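Local structure of coat protein (Tobacco streak virus, 4Y6X) at residues A[33-38]-A[137-142]; A[41-46]-A[125-130]; A[70-75]-A[104-109]; A[76-81]-A[96-101]. The protein builds the virus capsid through its jelly-roll domain, the part present here, and as a whole probably also binds and packages the viral RNA. All blocks are in the same frame, centred on the assembly; numbering follows the deposited sequence.

How the contacts relate
From the N terminus, the chain leaves strand 25-30 and enters the loop whose residues 33-38 meet 137-142, so contact 1 closes the longest of the four loops. Contact 2 (41-46 with 125-130) is nested inside it, contact 3 (70-75 with 104-109) inside contact 2, and contact 4 (76-81 with 96-101) innermost; none cross. Contacts 2 and 4 belong to one antiparallel sheet of the jelly roll, where strands 125-130 and 77-82 are neighbours. Contacts 1 and 3 reach the other, through neighbouring strands 140-150 and 63-73. The sheets meet where W128 and F71 pack, and D44 joins contacts 1 and 2 by salt bridges to K38 and R139.

Contact 1 (A[33-38]-A[137-142]); sequences SEWSAK and AKRVQL
W35 lays its indole over V140: CB of the valine sits 3.7 Å from the centroid of the six-membered ring and 15° off its normal, a CH-pi contact over the face. W35 CG lies beside its backbone N, anti to the carbonyl carbon (chi1 -71°), which turns the indole onto the valine. The V140 carbonyl oxygen lies on that face too, offset toward the rim. L142 CD1 approaches NE1 obliquely at 3.6 Å. At the ring's edge is R139, whose guanidinium is turned 62° from the indole plane and takes W35 CE3 over one of its own faces; K38 CG lies over the opposite face, so the planar group is held between an aromatic edge and an aliphatic chain. Its NH1 donates to S36 O at 2.9 Å, with the oxygen in the guanidinium plane but the donor above the carbonyl plane. Water 3 links S36 O to NH2.

Backbone contacts place these groups. K138 N donates to W35 O at 2.9 Å, and waters 1 and 2 join S33 O to L142 N and W35 N to V140 O. K38 NZ and R139 NH2 converge, 4.1 Å apart, because both form salt bridges with D44 OD1.

The loop 33-38 thus bridges strand 140-150 and strand 44-47, with W35 edge-to-face against W128 of strand 125-130, while V140 and L142 also pack on F71 of strand 63-73.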
loop_
_atom_site.group_PDB
_atom_site.type_symbol
_atom_site.label_atom_id
_atom_site.label_comp_id
_atom_site.label_asym_id
_atom_site.label_seq_id
_atom_site.Cartn_x
_atom_site.Cartn_y
_atom_site.Cartn_z
ATOM N N SER A 33 -0.721 -6.437 -8.023
ATOM C CA SER A 33 -0.707 -7.909 -7.745
ATOM C C SER A 33 -0.419 -8.775 -8.966
ATOM O O SER A 33 -0.842 -8.406 -10.090
ATOM C CB SER A 33 -2.075 -8.341 -7.210
ATOM O OG SER A 33 -2.372 -7.635 -6.007
ATOM N N GLU A 34 0.286 -9.897 -8.757
ATOM C CA GLU A 34 0.478 -10.929 -9.818
ATOM C C GLU A 34 -0.859 -11.605 -10.061
ATOM O O GLU A 34 -1.657 -11.717 -9.159
ATOM C CB GLU A 34 1.493 -12.013 -9.432
ATOM N N TRP A 35 -1.116 -12.031 -11.288
ATOM C CA TRP A 35 -2.397 -12.587 -11.643
ATOM C C TRP A 35 -2.316 -14.094 -11.542
ATOM O O TRP A 35 -1.392 -14.751 -12.122
ATOM C CB TRP A 35 -2.746 -12.257 -13.075
ATOM C CG TRP A 35 -3.093 -10.851 -13.371
ATOM C CD1 TRP A 35 -2.822 -9.730 -12.612
ATOM C CD2 TRP A 35 -3.786 -10.394 -14.513
ATOM N NE1 TRP A 35 -3.305 -8.613 -13.241
ATOM C CE2 TRP A 35 -3.903 -8.989 -14.405
ATOM C CE3 TRP A 35 -4.307 -11.025 -15.642
ATOM C CZ2 TRP A 35 -4.513 -8.205 -15.395
ATOM C CZ3 TRP A 35 -4.899 -10.241 -16.625
ATOM C CH2 TRP A 35 -5.010 -8.852 -16.481
ATOM N N SER A 36 -3.283 -14.675 -10.864
ATOM C CA SER A 36 -3.354 -16.124 -10.797
ATOM C C SER A 36 -4.022 -16.720 -12.042
ATOM O O SER A 36 -4.749 -16.054 -12.766
ATOM C CB SER A 36 -4.200 -16.524 -9.632
ATOM O OG SER A 36 -3.493 -16.284 -8.450
ATOM N N ALA A 37 -3.806 -18.005 -12.228
ATOM C CA ALA A 37 -4.481 -18.750 -13.260
ATOM C C ALA A 37 -5.979 -18.666 -13.043
ATOM O O ALA A 37 -6.427 -18.458 -11.931
ATOM C CB ALA A 37 -4.006 -20.188 -13.236
ATOM N N LYS A 38 -6.772 -18.816 -14.089
ATOM C CA LYS A 38 -8.204 -18.860 -13.847
ATOM C C LYS A 38 -8.951 -20.031 -14.482
ATOM O O LYS A 38 -8.470 -20.656 -15.408
ATOM C CB LYS A 38 -8.843 -17.539 -14.171
ATOM C CG LYS A 38 -8.816 -17.161 -15.608
ATOM C CD LYS A 38 -9.648 -15.906 -15.765
ATOM C CE LYS A 38 -9.718 -15.541 -17.225
ATOM N NZ LYS A 38 -10.267 -14.171 -17.366
ATOM N N ALA A 137 -1.471 -18.357 -15.553
ATOM C CA ALA A 137 -0.976 -17.535 -14.490
ATOM C C ALA A 137 0.016 -16.528 -15.119
ATOM O O ALA A 137 0.666 -16.825 -16.091
ATOM C CB ALA A 137 -0.302 -18.364 -13.393
ATOM N N LYS A 138 0.019 -15.319 -14.588
ATOM C CA LYS A 138 0.866 -14.225 -15.062
ATOM C C LYS A 138 0.675 -13.928 -16.523
ATOM O O LYS A 138 1.578 -13.484 -17.178
ATOM C CB LYS A 138 2.345 -14.520 -14.754
ATOM C CG LYS A 138 2.523 -14.901 -13.276
ATOM C CD LYS A 138 3.982 -15.088 -12.901
ATOM C CE LYS A 138 4.085 -15.376 -11.426
ATOM N NZ LYS A 138 5.506 -15.327 -11.012
ATOM N N ARG A 139 -0.512 -14.164 -17.034
ATOM C CA ARG A 139 -0.755 -13.971 -18.441
ATOM C C ARG A 139 -0.589 -12.490 -18.820
ATOM O O ARG A 139 -0.229 -12.212 -19.966
ATOM C CB ARG A 139 -2.141 -14.467 -18.871
ATOM C CG ARG A 139 -3.262 -13.897 -18.022
ATOM C CD ARG A 139 -4.560 -14.641 -18.252
ATOM N NE ARG A 139 -5.593 -14.138 -17.371
ATOM C CZ ARG A 139 -5.697 -14.447 -16.077
ATOM N NH1 ARG A 139 -4.813 -15.257 -15.502
ATOM N NH2 ARG A 139 -6.676 -13.951 -15.373
ATOM N N VAL A 140 -0.851 -11.597 -17.887
ATOM C CA VAL A 140 -0.473 -10.183 -17.967
ATOM C C VAL A 140 0.307 -9.813 -16.677
ATOM O O VAL A 140 -0.101 -10.171 -15.576
ATOM C CB VAL A 140 -1.706 -9.304 -18.022
ATOM C CG1 VAL A 140 -1.333 -7.839 -17.959
ATOM C CG2 VAL A 140 -2.504 -9.590 -19.271
ATOM N N GLN A 141 1.466 -9.240 -16.816
ATOM C CA GLN A 141 2.259 -8.801 -15.674
ATOM C C GLN A 141 2.320 -7.285 -15.717
ATOM O O GLN A 141 2.838 -6.718 -16.685
ATOM C CB GLN A 141 3.670 -9.405 -15.705
ATOM C CG GLN A 141 3.643 -10.919 -15.799
ATOM C CD GLN A 141 5.001 -11.457 -16.163
ATOM O OE1 GLN A 141 6.002 -11.067 -15.576
ATOM N NE2 GLN A 141 5.043 -12.288 -17.138
ATOM N N LEU A 142 1.776 -6.666 -14.685
ATOM C CA LEU A 142 1.653 -5.227 -14.588
ATOM C C LEU A 142 2.779 -4.628 -13.797
ATOM O O LEU A 142 3.168 -5.139 -12.783
ATOM C CB LEU A 142 0.377 -4.842 -13.881
ATOM C CG LEU A 142 -0.803 -4.975 -14.813
ATOM C CD1 LEU A 142 -2.003 -5.378 -14.014
ATOM C CD2 LEU A 142 -1.015 -3.657 -15.543
HETATM O O HOH W 1 0.512 -8.311 -12.587
HETATM O O HOH W 2 0.720 -11.295 -13.210
HETATM O O HOH W 3 -6.910 -14.680 -12.280
#

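Contact 2 (A[41-46]-A[125-130]); sequences DTNDAI and AIVWCL
I46 and W128 meet on one face of an antiparallel strand pair, the isoleucine's CD1 reaching W128 CZ3 at 3.9 Å and approaching the indole obliquely. With CG1 anti to the carbonyl carbon (chi1 -58°) and CD1 extended beyond it, the branch runs out to the six-membered ring. W128 is turned so that its edge faces D44 O, which lies in the ring plane 3.8 Å from CE3, while CG2 of I126, two residues back on the same strand, lies over one indole face. D44 shares this side of the sheet with I46.

The other side carries A45 and V127. V127 holds CG1 anti to its backbone N, which brings that methyl to 4.0 Å from N43 CB; CG2 meets A45 CB at the same separation. A125 CB, at the end of the pairing, rests 3.5 Å from I46 O.

The backbone ladder alternates. D44–W128 and I46–I126 are hydrogen-bonded pairs, through W128 N to D44 O, I46 N to I126 O and I126 N to I46 O, whereas A45–V127 is a non-hydrogen-bonded pair drawn in to 4.3 Å between CA atoms. There A45 CA directs a CA-H...O contact to I126 O.

The D44 carboxylate has its partners outside the pair, in salt bridges to R139 and K38. The chemistry is therefore divided: main-chain bonds fix the register, apolar groups meet on both faces, and the acid probably attracts the two cationic chains to this strand, outermost of its sheet within the chain.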
loop_
_atom_site.group_PDB
_atom_site.type_symbol
_atom_site.label_atom_id
_atom_site.label_comp_id
_atom_site.label_asym_id
_atom_site.label_seq_id
_atom_site.Cartn_x
_atom_site.Cartn_y
_atom_site.Cartn_z
ATOM N N ASP A 41 -14.268 -18.806 -17.940
ATOM C CA ASP A 41 -14.122 -17.971 -19.145
ATOM C C ASP A 41 -14.673 -16.573 -18.898
ATOM O O ASP A 41 -15.882 -16.401 -18.774
ATOM C CB ASP A 41 -14.850 -18.592 -20.342
ATOM N N THR A 42 -13.799 -15.577 -18.838
ATOM C CA THR A 42 -14.231 -14.180 -18.707
ATOM C C THR A 42 -13.167 -13.205 -19.224
ATOM O O THR A 42 -12.070 -13.620 -19.642
ATOM C CB THR A 42 -14.511 -13.805 -17.236
ATOM O OG1 THR A 42 -13.550 -14.465 -16.391
ATOM C CG2 THR A 42 -15.932 -14.195 -16.810
ATOM N N ASN A 43 -13.538 -11.920 -19.199
ATOM C CA ASN A 43 -12.618 -10.797 -19.350
ATOM C C ASN A 43 -11.773 -10.598 -18.100
ATOM O O ASN A 43 -12.220 -10.822 -16.987
ATOM C CB ASN A 43 -13.399 -9.497 -19.643
ATOM C CG ASN A 43 -14.127 -9.531 -20.981
ATOM O OD1 ASN A 43 -15.345 -9.330 -21.040
ATOM N ND2 ASN A 43 -13.381 -9.784 -22.063
ATOM N N ASP A 44 -10.535 -10.173 -18.296
ATOM C CA ASP A 44 -9.695 -9.711 -17.191
ATOM C C ASP A 44 -9.854 -8.212 -17.032
ATOM O O ASP A 44 -9.646 -7.467 -17.991
ATOM C CB ASP A 44 -8.238 -10.038 -17.459
ATOM C CG ASP A 44 -7.980 -11.542 -17.460
ATOM O OD1 ASP A 44 -8.400 -12.153 -16.451
ATOM O OD2 ASP A 44 -7.365 -12.073 -18.425
ATOM N N ALA A 45 -10.297 -7.784 -15.862
ATOM C CA ALA A 45 -10.613 -6.393 -15.594
ATOM C C ALA A 45 -10.035 -6.016 -14.254
ATOM O O ALA A 45 -10.175 -6.758 -13.310
ATOM C CB ALA A 45 -12.103 -6.173 -15.548
ATOM N N ILE A 46 -9.429 -4.846 -14.170
ATOM C CA ILE A 46 -9.092 -4.260 -12.882
ATOM C C ILE A 46 -9.861 -2.959 -12.661
ATOM O O ILE A 46 -9.653 -1.988 -13.404
ATOM C CB ILE A 46 -7.601 -4.015 -12.800
ATOM C CG1 ILE A 46 -6.908 -5.350 -13.016
ATOM C CG2 ILE A 46 -7.251 -3.419 -11.431
ATOM C CD1 ILE A 46 -5.417 -5.231 -13.047
ATOM N N ALA A 125 -12.865 0.683 -15.262
ATOM C CA ALA A 125 -11.947 -0.424 -15.180
ATOM C C ALA A 125 -11.064 -0.464 -16.381
ATOM O O ALA A 125 -11.403 0.085 -17.444
ATOM C CB ALA A 125 -12.700 -1.729 -15.043
ATOM N N ILE A 126 -9.927 -1.130 -16.228
ATOM C CA ILE A 126 -9.118 -1.468 -17.380
ATOM C C ILE A 126 -9.359 -2.926 -17.677
ATOM O O ILE A 126 -9.392 -3.740 -16.771
ATOM C CB ILE A 126 -7.660 -1.129 -17.132
ATOM C CG1 ILE A 126 -7.529 0.391 -17.056
ATOM C CG2 ILE A 126 -6.811 -1.595 -18.312
ATOM C CD1 ILE A 126 -6.492 0.779 -16.087
ATOM N N VAL A 127 -9.559 -3.235 -18.946
ATOM C CA VAL A 127 -9.911 -4.558 -19.375
ATOM C C VAL A 127 -8.942 -5.042 -20.440
ATOM O O VAL A 127 -8.648 -4.318 -21.370
ATOM C CB VAL A 127 -11.346 -4.565 -19.969
ATOM C CG1 VAL A 127 -11.733 -5.950 -20.490
ATOM C CG2 VAL A 127 -12.364 -4.102 -18.956
ATOM N N TRP A 128 -8.462 -6.278 -20.300
ATOM C CA TRP A 128 -7.616 -6.930 -21.279
ATOM C C TRP A 128 -8.350 -8.109 -21.942
ATOM O O TRP A 128 -9.016 -8.864 -21.243
ATOM C CB TRP A 128 -6.384 -7.549 -20.640
ATOM C CG TRP A 128 -5.369 -6.613 -20.206
ATOM C CD1 TRP A 128 -4.228 -6.333 -20.849
ATOM C CD2 TRP A 128 -5.387 -5.811 -19.015
ATOM N NE1 TRP A 128 -3.509 -5.374 -20.151
ATOM C CE2 TRP A 128 -4.205 -5.052 -19.015
ATOM C CE3 TRP A 128 -6.283 -5.671 -17.942
ATOM C CZ2 TRP A 128 -3.884 -4.162 -17.985
ATOM C CZ3 TRP A 128 -5.959 -4.799 -16.911
ATOM C CH2 TRP A 128 -4.760 -4.073 -16.931
ATOM N N CYS A 129 -8.193 -8.245 -23.255
ATOM C CA CYS A 129 -8.680 -9.428 -24.020
ATOM C C CYS A 129 -7.502 -10.098 -24.725
ATOM O O CYS A 129 -6.927 -9.544 -25.668
ATOM C CB CYS A 129 -9.677 -8.998 -25.103
ATOM S SG CYS A 129 -10.957 -7.900 -24.467
ATOM N N LEU A 130 -7.152 -11.292 -24.285
ATOM C CA LEU A 130 -6.053 -12.010 -24.872
ATOM C C LEU A 130 -6.536 -12.933 -25.977
ATOM O O LEU A 130 -7.537 -13.601 -25.821
ATOM C CB LEU A 130 -5.341 -12.815 -23.789
ATOM C CG LEU A 130 -4.271 -12.035 -23.010
ATOM C CD1 LEU A 130 -4.902 -10.911 -22.209
ATOM C CD2 LEU A 130 -3.589 -12.961 -22.058
#

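Contact 3 (A[70-75]-A[104-109]); sequences GFVAVS and NTYRSR
F71 and R107 form a hydrogen-bonded antiparallel pair, joined by F71 N to R107 O at 3.0 Å and R107 N to F71 O at 2.9 Å. Farther along, N104 N donates to A73 O with an N-H...acceptor angle of 164°, and between these bonds water 4 accepts from A73 N and donates to T105 O, where the register passes over T105.

CH-pi and apolar contacts follow the same pairing. CB of R107 lies over one face of the F71 ring, 4.2 Å from its centroid, and CG touches CZ. The arginine chain starts anti to its own nitrogen (chi1 180°) and then bends, carrying the guanidinium on to G100 O and to N164 O of the second subunit. V72 CG2 approaches the edge of the Y106 ring and meets its CB at 4.2 Å.

G70 CA approaches the tyrosine obliquely, 3.5 Å from Y106 OH. The hydroxyl's hydrogen bond goes to F161 O of the second subunit, as that of S108 OG goes to V163 O there.

Backbone bonds thus tie this strand to 63-73, while Y106, R107 and S108 also bind the second subunit, S108 through its backbone as well, consistent with the domain-swapped dimer.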
loop_
_atom_site.group_PDB
_atom_site.type_symbol
_atom_site.label_atom_id
_atom_site.label_comp_id
_atom_site.label_asym_id
_atom_site.label_seq_id
_atom_site.Cartn_x
_atom_site.Cartn_y
_atom_site.Cartn_z
ATOM N N GLY A 70 1.616 0.013 -17.318
ATOM C CA GLY A 70 2.565 -0.685 -18.183
ATOM C C GLY A 70 2.441 -2.142 -17.922
ATOM O O GLY A 70 2.178 -2.538 -16.793
ATOM N N PHE A 71 2.624 -2.945 -18.939
ATOM C CA PHE A 71 2.508 -4.369 -18.787
ATOM C C PHE A 71 3.216 -5.111 -19.867
ATOM O O PHE A 71 3.538 -4.550 -20.932
ATOM C CB PHE A 71 1.055 -4.799 -18.712
ATOM C CG PHE A 71 0.298 -4.567 -19.980
ATOM C CD1 PHE A 71 -0.337 -3.351 -20.201
ATOM C CD2 PHE A 71 0.188 -5.567 -20.929
ATOM C CE1 PHE A 71 -1.044 -3.102 -21.374
ATOM C CE2 PHE A 71 -0.512 -5.334 -22.124
ATOM C CZ PHE A 71 -1.113 -4.091 -22.333
ATOM N N VAL A 72 3.474 -6.376 -19.584
ATOM C CA VAL A 72 3.900 -7.357 -20.575
ATOM C C VAL A 72 2.911 -8.508 -20.546
ATOM O O VAL A 72 2.519 -8.963 -19.467
ATOM C CB VAL A 72 5.312 -7.907 -20.253
ATOM C CG1 VAL A 72 5.723 -8.958 -21.261
ATOM C CG2 VAL A 72 6.330 -6.810 -20.409
ATOM N N ALA A 73 2.478 -8.999 -21.707
ATOM C CA ALA A 73 1.536 -10.142 -21.750
ATOM C C ALA A 73 2.174 -11.379 -22.434
ATOM O O ALA A 73 3.085 -11.268 -23.250
ATOM C CB ALA A 73 0.305 -9.740 -22.526
ATOM N N VAL A 74 1.648 -12.553 -22.158
ATOM C CA VAL A 74 2.123 -13.775 -22.820
ATOM C C VAL A 74 1.433 -14.068 -24.185
ATOM O O VAL A 74 1.711 -15.076 -24.797
ATOM C CB VAL A 74 1.956 -15.023 -21.922
ATOM C CG1 VAL A 74 2.736 -14.850 -20.640
ATOM C CG2 VAL A 74 0.487 -15.291 -21.609
ATOM N N SER A 75 0.560 -13.182 -24.655
ATOM C CA SER A 75 -0.112 -13.374 -25.942
ATOM C C SER A 75 -0.392 -11.978 -26.544
ATOM O O SER A 75 -0.350 -10.981 -25.840
ATOM C CB SER A 75 -1.436 -14.108 -25.673
ATOM O OG SER A 75 -2.393 -13.807 -26.660
ATOM N N ASN A 104 4.996 -10.779 -25.268
ATOM C CA ASN A 104 6.312 -10.476 -24.714
ATOM C C ASN A 104 6.863 -9.135 -25.105
ATOM O O ASN A 104 8.038 -8.987 -25.231
ATOM C CB ASN A 104 7.318 -11.533 -25.161
ATOM C CG ASN A 104 7.009 -12.912 -24.605
ATOM O OD1 ASN A 104 6.348 -13.060 -23.568
ATOM N ND2 ASN A 104 7.481 -13.929 -25.294
ATOM N N THR A 105 6.028 -8.154 -25.294
ATOM C CA THR A 105 6.486 -6.812 -25.619
ATOM C C THR A 105 5.863 -5.811 -24.650
ATOM O O THR A 105 4.644 -5.693 -24.518
ATOM C CB THR A 105 6.094 -6.498 -27.073
ATOM O OG1 THR A 105 6.672 -7.524 -27.910
ATOM C CG2 THR A 105 6.640 -5.193 -27.530
ATOM N N TYR A 106 6.714 -5.102 -23.928
ATOM C CA TYR A 106 6.232 -4.065 -22.996
ATOM C C TYR A 106 5.298 -3.118 -23.747
ATOM O O TYR A 106 5.621 -2.608 -24.808
ATOM C CB TYR A 106 7.400 -3.303 -22.386
ATOM C CG TYR A 106 6.947 -2.249 -21.401
ATOM C CD1 TYR A 106 6.626 -2.584 -20.066
ATOM C CD2 TYR A 106 6.826 -0.903 -21.783
ATOM C CE1 TYR A 106 6.186 -1.643 -19.148
ATOM C CE2 TYR A 106 6.428 0.064 -20.864
ATOM C CZ TYR A 106 6.133 -0.298 -19.536
ATOM O OH TYR A 106 5.757 0.642 -18.617
ATOM N N ARG A 107 4.171 -2.831 -23.162
ATOM C CA ARG A 107 3.224 -1.863 -23.670
ATOM C C ARG A 107 2.844 -0.915 -22.565
ATOM O O ARG A 107 2.651 -1.317 -21.409
ATOM C CB ARG A 107 2.022 -2.648 -24.120
ATOM C CG ARG A 107 0.890 -1.883 -24.685
ATOM C CD ARG A 107 1.449 -1.180 -25.880
ATOM N NE ARG A 107 0.527 -1.158 -26.988
ATOM C CZ ARG A 107 0.405 -0.151 -27.841
ATOM N NH1 ARG A 107 1.196 0.927 -27.779
ATOM N NH2 ARG A 107 -0.528 -0.230 -28.780
ATOM N N SER A 108 2.691 0.352 -22.872
ATOM C CA SER A 108 2.211 1.243 -21.841
ATOM C C SER A 108 1.127 2.154 -22.354
ATOM O O SER A 108 0.859 2.182 -23.531
ATOM C CB SER A 108 3.370 2.041 -21.292
ATOM O OG SER A 108 3.945 2.827 -22.295
ATOM N N ARG A 109 0.437 2.826 -21.443
ATOM C CA ARG A 109 -0.651 3.725 -21.802
ATOM C C ARG A 109 -0.852 4.756 -20.729
ATOM O O ARG A 109 -0.768 4.420 -19.531
ATOM C CB ARG A 109 -1.956 2.927 -21.970
ATOM C CG ARG A 109 -3.212 3.684 -22.381
ATOM C CD ARG A 109 -3.443 3.864 -23.828
ATOM N NE ARG A 109 -4.871 3.876 -24.144
ATOM C CZ ARG A 109 -5.694 4.932 -24.037
ATOM N NH1 ARG A 109 -5.269 6.121 -23.616
ATOM N NH2 ARG A 109 -6.979 4.797 -24.374
HETATM O O HOH W 4 2.852 -7.529 -24.083
#

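Contact 4 (A[76-81]-A[96-101]); sequences DGTFGM and VGRLGF
V96 and M81 meet through water 7, which donates to both their carbonyl oxygens, so the segments are linked here through water. G97 O continues the water bridging: water 5 donates to it and to F79 O, and water 6, accepting from M81 N, gives it a weak bond.

R98 turns its side chain onto T78. With CG anti to the backbone N (chi1 176°) the chain runs alongside the threonine, CD near T78 CB, and a bend at chi3 sets NH1 2.8 Å from T78 OG1, which lies oblique to the guanidinium. Its NE bonds to P94 O.

At L99 direct pairing starts. F79 N donates to L99 O at 2.8 Å and L99 N to F79 O at 2.9 Å, while L99 CB touches F79 CE1. G100 faces T78 as a non-hydrogen-bonded pair, its CA making a CA-H...O contact with G77 O; its own O takes a bond from R107.

F101 ends the run, exchanging backbone bonds with G77, and its ring folds back over the glycine: G77 CA is 3.8 Å from the centroid and 23° off the normal. With no side chain on G77, the ring lies directly on its backbone, F101 CZ 3.5 Å from G77 CA. The edge of F101 meets F79 CD1 at 3.8 Å from CD2.

Strand 99-101 is the outermost of its sheet within the chain. Strand 77-82 lies between it and strand 125-130, and F79 and F101 pack edge-to-face on F71 of the opposing sheet, with F79 also meeting W128.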
loop_
_atom_site.group_PDB
_atom_site.type_symbol
_atom_site.label_atom_id
_atom_site.label_comp_id
_atom_site.label_asym_id
_atom_site.label_seq_id
_atom_site.Cartn_x
_atom_site.Cartn_y
_atom_site.Cartn_z
ATOM N N ASP A 76 -0.667 -11.928 -27.846
ATOM C CA ASP A 76 -1.235 -10.734 -28.477
ATOM C C ASP A 76 -2.608 -10.494 -27.881
ATOM O O ASP A 76 -3.236 -11.393 -27.365
ATOM C CB ASP A 76 -1.381 -10.901 -29.986
ATOM C CG ASP A 76 -0.041 -10.993 -30.735
ATOM O OD1 ASP A 76 1.041 -11.257 -30.147
ATOM O OD2 ASP A 76 -0.073 -10.800 -31.979
ATOM N N GLY A 77 -3.101 -9.279 -27.971
ATOM C CA GLY A 77 -4.458 -9.021 -27.550
ATOM C C GLY A 77 -4.786 -7.564 -27.648
ATOM O O GLY A 77 -4.082 -6.810 -28.310
ATOM N N THR A 78 -5.852 -7.163 -26.967
ATOM C CA THR A 78 -6.217 -5.786 -26.921
ATOM C C THR A 78 -6.601 -5.378 -25.489
ATOM O O THR A 78 -6.898 -6.210 -24.645
ATOM C CB THR A 78 -7.389 -5.497 -27.884
ATOM O OG1 THR A 78 -8.490 -6.291 -27.502
ATOM C CG2 THR A 78 -7.051 -5.842 -29.382
ATOM N N PHE A 79 -6.567 -4.086 -25.232
ATOM C CA PHE A 79 -6.966 -3.580 -23.969
ATOM C C PHE A 79 -7.496 -2.179 -24.024
ATOM O O PHE A 79 -7.206 -1.409 -24.932
ATOM C CB PHE A 79 -5.800 -3.666 -22.989
ATOM C CG PHE A 79 -4.810 -2.559 -23.131
ATOM C CD1 PHE A 79 -3.975 -2.453 -24.270
ATOM C CD2 PHE A 79 -4.682 -1.641 -22.116
ATOM C CE1 PHE A 79 -3.018 -1.432 -24.379
ATOM C CE2 PHE A 79 -3.758 -0.618 -22.222
ATOM C CZ PHE A 79 -2.935 -0.490 -23.353
ATOM N N GLY A 80 -8.194 -1.805 -22.975
ATOM C CA GLY A 80 -8.578 -0.396 -22.808
ATOM C C GLY A 80 -9.441 -0.166 -21.601
ATOM O O GLY A 80 -9.700 -1.073 -20.837
ATOM N N MET A 81 -9.800 1.088 -21.395
ATOM C CA MET A 81 -10.596 1.510 -20.246
ATOM C C MET A 81 -12.069 1.469 -20.572
ATOM O O MET A 81 -12.454 1.900 -21.633
ATOM C CB MET A 81 -10.183 2.917 -19.822
ATOM C CG MET A 81 -10.840 3.423 -18.523
ATOM S SD MET A 81 -10.058 5.000 -17.968
ATOM C CE MET A 81 -9.007 4.304 -16.679
ATOM N N VAL A 96 -14.163 2.439 -27.411
ATOM C CA VAL A 96 -13.408 3.664 -27.689
ATOM C C VAL A 96 -12.050 3.599 -27.004
ATOM O O VAL A 96 -11.980 3.239 -25.856
ATOM C CB VAL A 96 -14.144 4.923 -27.178
ATOM C CG1 VAL A 96 -13.227 6.131 -27.268
ATOM C CG2 VAL A 96 -15.376 5.142 -28.005
ATOM N N GLY A 97 -10.999 3.920 -27.740
ATOM C CA GLY A 97 -9.661 3.859 -27.243
ATOM C C GLY A 97 -9.035 2.476 -27.085
ATOM O O GLY A 97 -7.978 2.390 -26.490
ATOM N N ARG A 98 -9.702 1.410 -27.545
ATOM C CA ARG A 98 -9.151 0.078 -27.477
ATOM C C ARG A 98 -7.830 0.086 -28.218
ATOM O O ARG A 98 -7.719 0.674 -29.290
ATOM C CB ARG A 98 -10.087 -0.917 -28.132
ATOM C CG ARG A 98 -9.511 -2.277 -28.167
ATOM C CD ARG A 98 -10.263 -3.300 -28.926
ATOM N NE ARG A 98 -11.425 -3.772 -28.235
ATOM C CZ ARG A 98 -11.772 -5.043 -28.197
ATOM N NH1 ARG A 98 -10.990 -5.998 -28.673
ATOM N NH2 ARG A 98 -12.909 -5.340 -27.653
ATOM N N LEU A 99 -6.806 -0.542 -27.658
ATOM C CA LEU A 99 -5.498 -0.626 -28.305
ATOM C C LEU A 99 -4.981 -2.059 -28.297
ATOM O O LEU A 99 -5.289 -2.810 -27.424
ATOM C CB LEU A 99 -4.506 0.214 -27.523
ATOM C CG LEU A 99 -4.625 1.730 -27.665
ATOM C CD1 LEU A 99 -3.543 2.364 -26.776
ATOM C CD2 LEU A 99 -4.461 2.159 -29.133
ATOM N N GLY A 100 -4.140 -2.393 -29.256
ATOM C CA GLY A 100 -3.503 -3.682 -29.373
ATOM C C GLY A 100 -2.178 -3.747 -28.620
ATOM O O GLY A 100 -1.582 -2.703 -28.268
ATOM N N PHE A 101 -1.764 -4.974 -28.314
ATOM C CA PHE A 101 -0.427 -5.287 -27.803
ATOM C C PHE A 101 0.040 -6.609 -28.354
ATOM O O PHE A 101 -0.759 -7.386 -28.829
ATOM C CB PHE A 101 -0.408 -5.335 -26.261
ATOM C CG PHE A 101 -1.384 -6.276 -25.644
ATOM C CD1 PHE A 101 -1.083 -7.603 -25.470
ATOM C CD2 PHE A 101 -2.582 -5.820 -25.176
ATOM C CE1 PHE A 101 -1.986 -8.462 -24.866
ATOM C CE2 PHE A 101 -3.476 -6.632 -24.565
ATOM C CZ PHE A 101 -3.182 -7.959 -24.421
HETATM O O HOH W 5 -5.741 1.408 -24.805
HETATM O O HOH W 6 -9.040 3.082 -23.541
HETATM O O HOH W 7 -14.236 1.593 -24.202
#